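Local structure of concanavalin B (Canavalia ensiformis, 6CAF) at residues 113-118 with 153-158; 125-130 with 169-174. The protein may act as a carbohydrate-binding protein and has the fold of a family 18 chitinase. One frame throughout, in Å; residues are numbered along the deposited sequence.

How the contacts relate
Both contacts belong to the same part of the TIM barrel. The chain runs from 113-118 into helix 120-135, then through strand 150-154 into helix 164-178, so their segments alternate. Contact 1 lies at the C-terminal end of the barrel strands and is partly buried. It combines a packed tyrosine ring with polar bonds: the hydroxyl, a lysine and a water hold loop backbone. Contact 2 lies in the outer helices, yet is buried. It is made mostly by small and branched apolar side chains, with charge only at its margin. The centres of contact 1 and contact 2 are about 16 Å apart. The two meet where F153 CE1 packs on L171 CD1 at 3.9 Å.

Contact 1 (113-118 with 153-158); sequences GTYSAC and FDIQKP
Y115 and P158 bring the two backbones closest, with CA atoms 5.3 Å apart, where strand 114-115 passes the loop after strand 150-154. The Y115 ring reaches across this gap. Its CE1 packs on P158 CB at 3.8 Å, and I155 CD1 meets the same ring carbon obliquely. K157 O lies over one ring face, 3.4 Å from Y115 CZ. Y115 OH accepts from K157 N at 2.9 Å and from Q156 N at 3.2 Å, both bent bonds, and it also bonds to G110 O. The K157 chain starts extended, then bends at its last two torsions (50° and 48°). This turns NZ back to G113 O, at 2.9 Å and tilted from the carbonyl plane. A water joins Y115 N to K157 O. Within 153-158, Q156 NE2 gives an almost straight bond to D154 OD1 (178°), from above the carboxylate plane. D154 and Q156 end the segment matching the family 18 DxxDxDxE motif, with Q156 at the place of its glutamate. By taking two adjacent N-H groups, Y115 OH probably holds in place the backbone that carries Q156. An amide there cannot be the acid that family 18 chitinases use, consistent with binding rather than hydrolysis.

Contact 2 (125-130 with 169-174); sequences DLAEYL and EELYQI
A127 sits at the centre of the contact, facing E170, L171 and I174 across two neighbouring helices of the TIM barrel. Helix 120-135 and helix 164-178 follow successive strands and lie side by side on the outside of the barrel. Their short segments cross at -46°, with axes 8.7 Å apart. The small methyl of A127 suits this approach, and its CA is 5.2 Å from that of L171. A127 CB meets E170 CB at 3.6 Å. It also touches L171 CG and I174 CD1. L171 CD2 reaches the backbone of A127 at CA and O. The other methyl of L171, CD1, meets L130 CD1 at 4.2 Å, the two side chains crossing at about a right angle. I174 runs out extended, with chi2 at 164°, and lays CD1 against both A127 CB and A127 O.

Charged groups edge this apolar patch. The E170 side chain turns away from helix 120-135 beyond its CB. K124 makes a salt bridge to E128 OE2 and also touches the side chains of E170 and I174. The two glutamates keep their carboxylates apart, with E128 OE2 7.0 Å from E170 OE1; the lysine may ease their like charge.

Further out, each helix is held by its other neighbours. L126 packs on F64 and Y129 on L61, both on strand 55-64. On helix 164-178, Y172 stacks on H205. At the margin of the interface, the bent E128 chain (chi2 -72°) brings OE2 to 3.3 Å from I174 CD1.

Contact 1 (113-118 with 153-158)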
ATOM      1  N   GLY A 113       4.611 -15.725  -0.945  1.00 27.37           N
ATOM      2  CA  GLY A 113       3.814 -16.313   0.113  1.00 22.93           C
ATOM      3  C   GLY A 113       2.638 -17.108  -0.419  1.00 24.12           C
ATOM      4  O   GLY A 113       2.434 -17.249  -1.623  1.00 34.62           O
ATOM      5  N   THR A 114       1.851 -17.604   0.525  1.00 20.66           N
ATOM      6  CA  THR A 114       0.673 -18.395   0.258  1.00 20.67           C
ATOM      7  C   THR A 114      -0.407 -17.776   1.114  1.00 17.09           C
ATOM      8  O   THR A 114      -0.435 -17.968   2.352  1.00 17.97           O
ATOM      9  CB  THR A 114       0.876 -19.853   0.687  1.00 26.02           C
ATOM     10  OG1 THR A 114       1.993 -20.406  -0.012  1.00 33.23           O
ATOM     11  CG2 THR A 114      -0.378 -20.662   0.415  1.00 30.51           C
ATOM     12  N   TYR A 115      -1.281 -17.006   0.477  1.00 14.44           N
ATOM     13  CA  TYR A 115      -2.281 -16.292   1.235  1.00 13.99           C
ATOM     14  C   TYR A 115      -3.644 -16.394   0.590  1.00 13.99           C
ATOM     15  O   TYR A 115      -3.789 -16.291  -0.622  1.00 14.58           O
ATOM     16  CB  TYR A 115      -1.857 -14.840   1.470  1.00 13.49           C
ATOM     17  CG  TYR A 115      -1.485 -14.032   0.260  1.00 12.72           C
ATOM     18  CD1 TYR A 115      -2.434 -13.300  -0.435  1.00 12.58           C
ATOM     19  CD2 TYR A 115      -0.162 -13.952  -0.181  1.00 13.02           C
ATOM     20  CE1 TYR A 115      -2.092 -12.517  -1.500  1.00 12.99           C
ATOM     21  CE2 TYR A 115       0.166 -13.164  -1.253  1.00 12.80           C
ATOM     22  CZ  TYR A 115      -0.791 -12.443  -1.919  1.00 12.42           C
ATOM     23  OH  TYR A 115      -0.480 -11.608  -2.970  1.00 14.00           O
ATOM     24  N   SER A 116      -4.637 -16.553   1.455  1.00 13.17           N
ATOM     25  CA  SER A 116      -6.014 -16.701   1.059  1.00 13.41           C
ATOM     26  C   SER A 116      -6.928 -16.200   2.147  1.00 12.89           C
ATOM     27  O   SER A 116      -6.666 -16.447   3.321  1.00 13.79           O
ATOM     28  CB  SER A 116      -6.344 -18.177   0.802  1.00 15.09           C
ATOM     29  OG  SER A 116      -7.701 -18.331   0.401  1.00 16.56           O
ATOM     30  N   ALA A 117      -7.995 -15.518   1.749  1.00 13.88           N
ATOM     31  CA  ALA A 117      -9.024 -15.145   2.680  1.00 13.83           C
ATOM     32  C   ALA A 117      -9.957 -16.315   3.029  1.00 14.07           C
ATOM     33  O   ALA A 117     -10.756 -16.203   3.965  1.00 13.99           O
ATOM     34  CB  ALA A 117      -9.801 -13.964   2.146  1.00 16.53           C
ATOM     35  N   CYS A 118      -9.831 -17.409   2.267  1.00 14.61           N
ATOM     36  CA  CYS A 118     -10.394 -18.741   2.586  1.00 15.06           C
ATOM     37  C   CYS A 118     -11.894 -18.887   2.430  1.00 14.28           C
ATOM     38  O   CYS A 118     -12.361 -19.736   1.668  1.00 16.29           O
ATOM     39  CB  CYS A 118      -9.985 -19.158   4.044  1.00 15.52           C
ATOM     40  SG  CYS A 118     -10.834 -20.628   4.707  1.00 20.15           S
ATOM     41  N   PHE A 153      -4.461  -3.947   1.300  1.00  9.87           N
ATOM     42  CA  PHE A 153      -4.737  -5.185   0.580  1.00 10.08           C
ATOM     43  C   PHE A 153      -3.885  -5.237  -0.692  1.00 11.04           C
ATOM     44  O   PHE A 153      -4.322  -4.817  -1.769  1.00 11.75           O
ATOM     45  CB  PHE A 153      -6.216  -5.251   0.195  1.00 10.70           C
ATOM     46  CG  PHE A 153      -7.178  -5.617   1.288  1.00 10.48           C
ATOM     47  CD1 PHE A 153      -7.224  -4.932   2.479  1.00 11.13           C
ATOM     48  CD2 PHE A 153      -8.110  -6.619   1.051  1.00 11.52           C
ATOM     49  CE1 PHE A 153      -8.165  -5.264   3.427  1.00 11.81           C
ATOM     50  CE2 PHE A 153      -9.075  -6.910   1.973  1.00 12.64           C
ATOM     51  CZ  PHE A 153      -9.089  -6.254   3.170  1.00 12.17           C
ATOM     52  N   ASP A 154      -2.680  -5.791  -0.597  1.00 11.19           N
ATOM     53  CA  ASP A 154      -1.802  -5.895  -1.768  1.00 11.57           C
ATOM     54  C   ASP A 154      -1.974  -7.295  -2.366  1.00 11.40           C
ATOM     55  O   ASP A 154      -1.067  -8.152  -2.338  1.00 12.72           O
ATOM     56  CB  ASP A 154      -0.346  -5.577  -1.416  1.00 12.08           C
ATOM     57  CG  ASP A 154       0.497  -5.246  -2.608  1.00 14.09           C
ATOM     58  OD1 ASP A 154       0.076  -5.472  -3.757  1.00 14.93           O
ATOM     59  OD2 ASP A 154       1.647  -4.794  -2.389  1.00 17.09           O
ATOM     60  N   ILE A 155      -3.170  -7.535  -2.867  1.00 12.02           N
ATOM     61  CA  ILE A 155      -3.576  -8.871  -3.236  1.00 12.42           C
ATOM     62  C   ILE A 155      -3.226  -9.098  -4.697  1.00 13.30           C
ATOM     63  O   ILE A 155      -4.033  -8.872  -5.599  1.00 15.92           O
ATOM     64  CB  ILE A 155      -5.065  -9.098  -2.932  1.00 13.02           C
ATOM     65  CG1 ILE A 155      -5.409  -8.719  -1.467  1.00 12.80           C
ATOM     66  CG2 ILE A 155      -5.489 -10.517  -3.263  1.00 13.63           C
ATOM     67  CD1 ILE A 155      -4.536  -9.361  -0.433  1.00 13.76           C
ATOM     68  N   GLN A 156      -1.986  -9.507  -4.926  1.00 15.71           N
ATOM     69  CA  GLN A 156      -1.475  -9.579  -6.261  1.00 17.81           C
ATOM     70  C   GLN A 156      -1.233 -10.988  -6.750  1.00 18.37           C
ATOM     71  O   GLN A 156      -1.186 -11.229  -7.955  1.00 24.16           O
ATOM     72  CB  GLN A 156      -0.268  -8.660  -6.466  1.00 29.34           C
ATOM     73  CG  GLN A 156       0.781  -8.593  -5.463  1.00 23.16           C
ATOM     74  CD  GLN A 156       1.990  -7.877  -5.937  1.00 19.70           C
ATOM     75  OE1 GLN A 156       2.785  -8.434  -6.669  1.00 20.65           O
ATOM     76  NE2 GLN A 156       2.123  -6.622  -5.553  1.00 19.12           N
ATOM     77  N   LYS A 157      -1.112 -11.908  -5.811  1.00 18.17           N
ATOM     78  CA  LYS A 157      -0.799 -13.277  -6.087  1.00 21.87           C
ATOM     79  C   LYS A 157      -1.388 -14.147  -4.978  1.00 21.88           C
ATOM     80  O   LYS A 157      -0.665 -14.905  -4.332  1.00 21.64           O
ATOM     81  CB  LYS A 157       0.735 -13.446  -6.185  1.00 27.65           C
ATOM     82  CG  LYS A 157       1.166 -14.789  -6.716  1.00 33.24           C
ATOM     83  CD  LYS A 157       2.607 -15.149  -6.363  1.00 41.89           C
ATOM     84  CE  LYS A 157       2.959 -14.997  -4.883  1.00 62.24           C
ATOM     85  NZ  LYS A 157       2.007 -15.599  -3.911  1.00 33.96           N
ATOM     86  N   PRO A 158      -2.718 -14.049  -4.761  1.00 18.49           N
ATOM     87  CA  PRO A 158      -3.369 -14.903  -3.804  1.00 17.24           C
ATOM     88  C   PRO A 158      -3.579 -16.283  -4.356  1.00 21.70           C
ATOM     89  O   PRO A 158      -3.434 -16.502  -5.553  1.00 24.25           O
ATOM     90  CB  PRO A 158      -4.723 -14.246  -3.599  1.00 17.80           C
ATOM     91  CG  PRO A 158      -5.023 -13.725  -4.981  1.00 18.68           C
ATOM     92  CD  PRO A 158      -3.686 -13.215  -5.480  1.00 18.47           C
TER
HETATM   93  O   HOH W   1      -0.756 -16.867  -2.389  1.00 21.91           O

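Contact 2 (125-130 with 169-174)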
ATOM      1  N   ASP A 125     -12.760 -14.244  11.106  1.00 10.91           N
ATOM      2  CA  ASP A 125     -11.700 -14.610  12.042  1.00 11.30           C
ATOM      3  C   ASP A 125     -10.455 -13.728  11.780  1.00 11.53           C
ATOM      4  O   ASP A 125      -9.815 -13.221  12.710  1.00 11.52           O
ATOM      5  CB  ASP A 125     -11.260 -16.073  11.859  1.00 13.04           C
ATOM      6  CG  ASP A 125     -12.253 -17.111  12.279  1.00 16.26           C
ATOM      7  OD1 ASP A 125     -13.212 -16.807  12.980  1.00 17.42           O
ATOM      8  OD2 ASP A 125     -11.994 -18.284  11.915  1.00 20.17           O
ATOM      9  N   LEU A 126     -10.069 -13.585  10.516  1.00 10.74           N
ATOM     10  CA  LEU A 126      -8.888 -12.831  10.165  1.00 10.67           C
ATOM     11  C   LEU A 126      -9.087 -11.345  10.452  1.00 10.95           C
ATOM     12  O   LEU A 126      -8.165 -10.676  10.935  1.00 11.04           O
ATOM     13  CB  LEU A 126      -8.526 -13.086   8.695  1.00 11.60           C
ATOM     14  CG  LEU A 126      -7.242 -12.439   8.207  1.00 12.96           C
ATOM     15  CD1 LEU A 126      -6.027 -12.917   8.962  1.00 15.14           C
ATOM     16  CD2 LEU A 126      -7.064 -12.646   6.710  1.00 14.22           C
ATOM     17  N   ALA A 127     -10.260 -10.806  10.124  1.00  9.90           N
ATOM     18  CA  ALA A 127     -10.500  -9.411  10.445  1.00 10.28           C
ATOM     19  C   ALA A 127     -10.366  -9.163  11.943  1.00 10.31           C
ATOM     20  O   ALA A 127      -9.776  -8.167  12.373  1.00 10.74           O
ATOM     21  CB  ALA A 127     -11.884  -9.018   9.952  1.00 11.06           C
ATOM     22  N   GLU A 128     -10.920 -10.058  12.748  1.00 10.70           N
ATOM     23  CA  GLU A 128     -10.807  -9.943  14.191  1.00 10.82           C
ATOM     24  C   GLU A 128      -9.362 -10.041  14.645  1.00 11.11           C
ATOM     25  O   GLU A 128      -8.918  -9.284  15.510  1.00 11.80           O
ATOM     26  CB  GLU A 128     -11.661 -11.008  14.890  1.00 12.08           C
ATOM     27  CG  GLU A 128     -13.163 -10.705  14.824  1.00 13.76           C
ATOM     28  CD  GLU A 128     -13.583  -9.555  15.711  1.00 15.72           C
ATOM     29  OE1 GLU A 128     -13.081  -9.489  16.881  1.00 19.01           O
ATOM     30  OE2 GLU A 128     -14.454  -8.748  15.333  1.00 15.64           O
ATOM     31  N   TYR A 129      -8.642 -10.990  14.072  1.00 11.09           N
ATOM     32  CA  TYR A 129      -7.213 -11.115  14.375  1.00 10.70           C
ATOM     33  C   TYR A 129      -6.461  -9.816  14.080  1.00 10.90           C
ATOM     34  O   TYR A 129      -5.661  -9.324  14.918  1.00 11.41           O
ATOM     35  CB  TYR A 129      -6.622 -12.291  13.602  1.00 11.87           C
ATOM     36  CG  TYR A 129      -5.097 -12.304  13.524  1.00 15.41           C
ATOM     37  CD1 TYR A 129      -4.314 -12.828  14.482  1.00 24.47           C
ATOM     38  CD2 TYR A 129      -4.480 -11.737  12.413  1.00 18.21           C
ATOM     39  CE1 TYR A 129      -2.894 -12.818  14.340  1.00 26.80           C
ATOM     40  CE2 TYR A 129      -3.142 -11.696  12.246  1.00 24.41           C
ATOM     41  CZ  TYR A 129      -2.330 -12.235  13.175  1.00 24.47           C
ATOM     42  OH  TYR A 129      -0.964 -12.081  12.818  1.00 25.03           O
ATOM     43  N   LEU A 130      -6.720  -9.254  12.900  1.00 10.30           N
ATOM     44  CA  LEU A 130      -6.059  -8.010  12.560  1.00 10.22           C
ATOM     45  C   LEU A 130      -6.402  -6.905  13.552  1.00 10.66           C
ATOM     46  O   LEU A 130      -5.537  -6.120  13.979  1.00 11.68           O
ATOM     47  CB  LEU A 130      -6.369  -7.604  11.132  1.00 10.87           C
ATOM     48  CG  LEU A 130      -5.842  -8.569  10.065  1.00 11.00           C
ATOM     49  CD1 LEU A 130      -6.439  -8.249   8.725  1.00 11.72           C
ATOM     50  CD2 LEU A 130      -4.334  -8.514   9.987  1.00 12.81           C
ATOM     51  N   GLU A 169     -15.219  -6.307   4.043  1.00 10.89           N
ATOM     52  CA  GLU A 169     -16.487  -6.069   4.699  0.50 11.02           C
ATOM     53  C   GLU A 169     -16.380  -6.248   6.208  1.00 11.62           C
ATOM     54  O   GLU A 169     -16.904  -5.449   6.996  1.00 12.45           O
ATOM     55  CB  GLU A 169     -17.515  -7.041   4.150  0.50 10.70           C
ATOM     56  CG  GLU A 169     -18.862  -6.973   4.850  0.50 15.47           C
ATOM     57  CD  GLU A 169     -19.582  -5.666   4.639  0.50 17.09           C
ATOM     58  OE1 GLU A 169     -19.389  -5.089   3.562  0.50 18.19           O
ATOM     59  OE2 GLU A 169     -20.346  -5.249   5.537  0.50 33.39           O
ATOM     60  N   GLU A 170     -15.714  -7.316   6.620  1.00 10.97           N
ATOM     61  CA  GLU A 170     -15.611  -7.594   8.033  1.00 11.28           C
ATOM     62  C   GLU A 170     -14.755  -6.557   8.764  1.00 10.91           C
ATOM     63  O   GLU A 170     -15.076  -6.134   9.875  1.00 11.99           O
ATOM     64  CB  GLU A 170     -15.111  -9.023   8.296  1.00 12.20           C
ATOM     65  CG  GLU A 170     -16.039 -10.107   7.772  1.00 12.90           C
ATOM     66  CD  GLU A 170     -17.444 -10.191   8.322  1.00 16.77           C
ATOM     67  OE1 GLU A 170     -17.802  -9.478   9.266  1.00 16.06           O
ATOM     68  OE2 GLU A 170     -18.206 -11.031   7.772  1.00 19.83           O
ATOM     69  N   LEU A 171     -13.661  -6.129   8.129  1.00 10.39           N
ATOM     70  CA  LEU A 171     -12.860  -5.070   8.715  1.00 10.63           C
ATOM     71  C   LEU A 171     -13.653  -3.757   8.791  1.00 11.02           C
ATOM     72  O   LEU A 171     -13.574  -3.038   9.790  1.00 12.36           O
ATOM     73  CB  LEU A 171     -11.558  -4.869   7.931  1.00 10.68           C
ATOM     74  CG  LEU A 171     -10.494  -5.890   8.186  1.00 11.57           C
ATOM     75  CD1 LEU A 171      -9.431  -5.835   7.096  1.00 12.30           C
ATOM     76  CD2 LEU A 171      -9.854  -5.706   9.544  1.00 12.58           C
ATOM     77  N   TYR A 172     -14.380  -3.457   7.728  1.00 10.99           N
ATOM     78  CA  TYR A 172     -15.170  -2.263   7.699  1.00 12.19           C
ATOM     79  C   TYR A 172     -16.230  -2.246   8.817  1.00 12.97           C
ATOM     80  O   TYR A 172     -16.459  -1.245   9.490  1.00 14.50           O
ATOM     81  CB  TYR A 172     -15.828  -2.142   6.331  1.00 13.92           C
ATOM     82  CG  TYR A 172     -16.489  -0.815   6.224  1.00 18.27           C
ATOM     83  CD1 TYR A 172     -15.741   0.331   5.901  1.00 22.79           C
ATOM     84  CD2 TYR A 172     -17.774  -0.681   6.458  1.00 25.02           C
ATOM     85  CE1 TYR A 172     -16.318   1.574   5.867  1.00 23.68           C
ATOM     86  CE2 TYR A 172     -18.401   0.578   6.417  1.00 24.13           C
ATOM     87  CZ  TYR A 172     -17.652   1.689   6.106  1.00 27.13           C
ATOM     88  OH  TYR A 172     -18.162   2.960   6.050  1.00 30.42           O
ATOM     89  N   GLN A 173     -16.844  -3.398   9.049  1.00 12.02           N
ATOM     90  CA  GLN A 173     -17.850  -3.491  10.095  0.50 12.94           C
ATOM     91  C   GLN A 173     -17.235  -3.308  11.481  1.00 13.46           C
ATOM     92  O   GLN A 173     -17.825  -2.656  12.347  1.00 15.25           O
ATOM     93  CB  GLN A 173     -18.627  -4.805   9.999  0.50 14.96           C
ATOM     94  CG  GLN A 173     -19.539  -4.887   8.784  0.50 17.79           C
ATOM     95  CD  GLN A 173     -20.602  -3.815   8.790  0.50 27.61           C
ATOM     96  OE1 GLN A 173     -21.104  -3.447   9.849  0.50 29.05           O
ATOM     97  NE2 GLN A 173     -20.938  -3.295   7.613  0.50 34.76           N
ATOM     98  N   ILE A 174     -16.061  -3.868  11.702  1.00 12.73           N
ATOM     99  CA  ILE A 174     -15.349  -3.723  12.967  1.00 13.34           C
ATOM    100  C   ILE A 174     -15.059  -2.231  13.213  1.00 13.44           C
ATOM    101  O   ILE A 174     -15.129  -1.762  14.353  1.00 14.80           O
ATOM    102  CB  ILE A 174     -14.054  -4.595  12.985  1.00 14.25           C
ATOM    103  CG1 ILE A 174     -14.399  -6.065  13.151  1.00 14.00           C
ATOM    104  CG2 ILE A 174     -13.107  -4.138  14.096  1.00 17.79           C
ATOM    105  CD1 ILE A 174     -13.230  -6.982  12.780  1.00 16.11           C
TER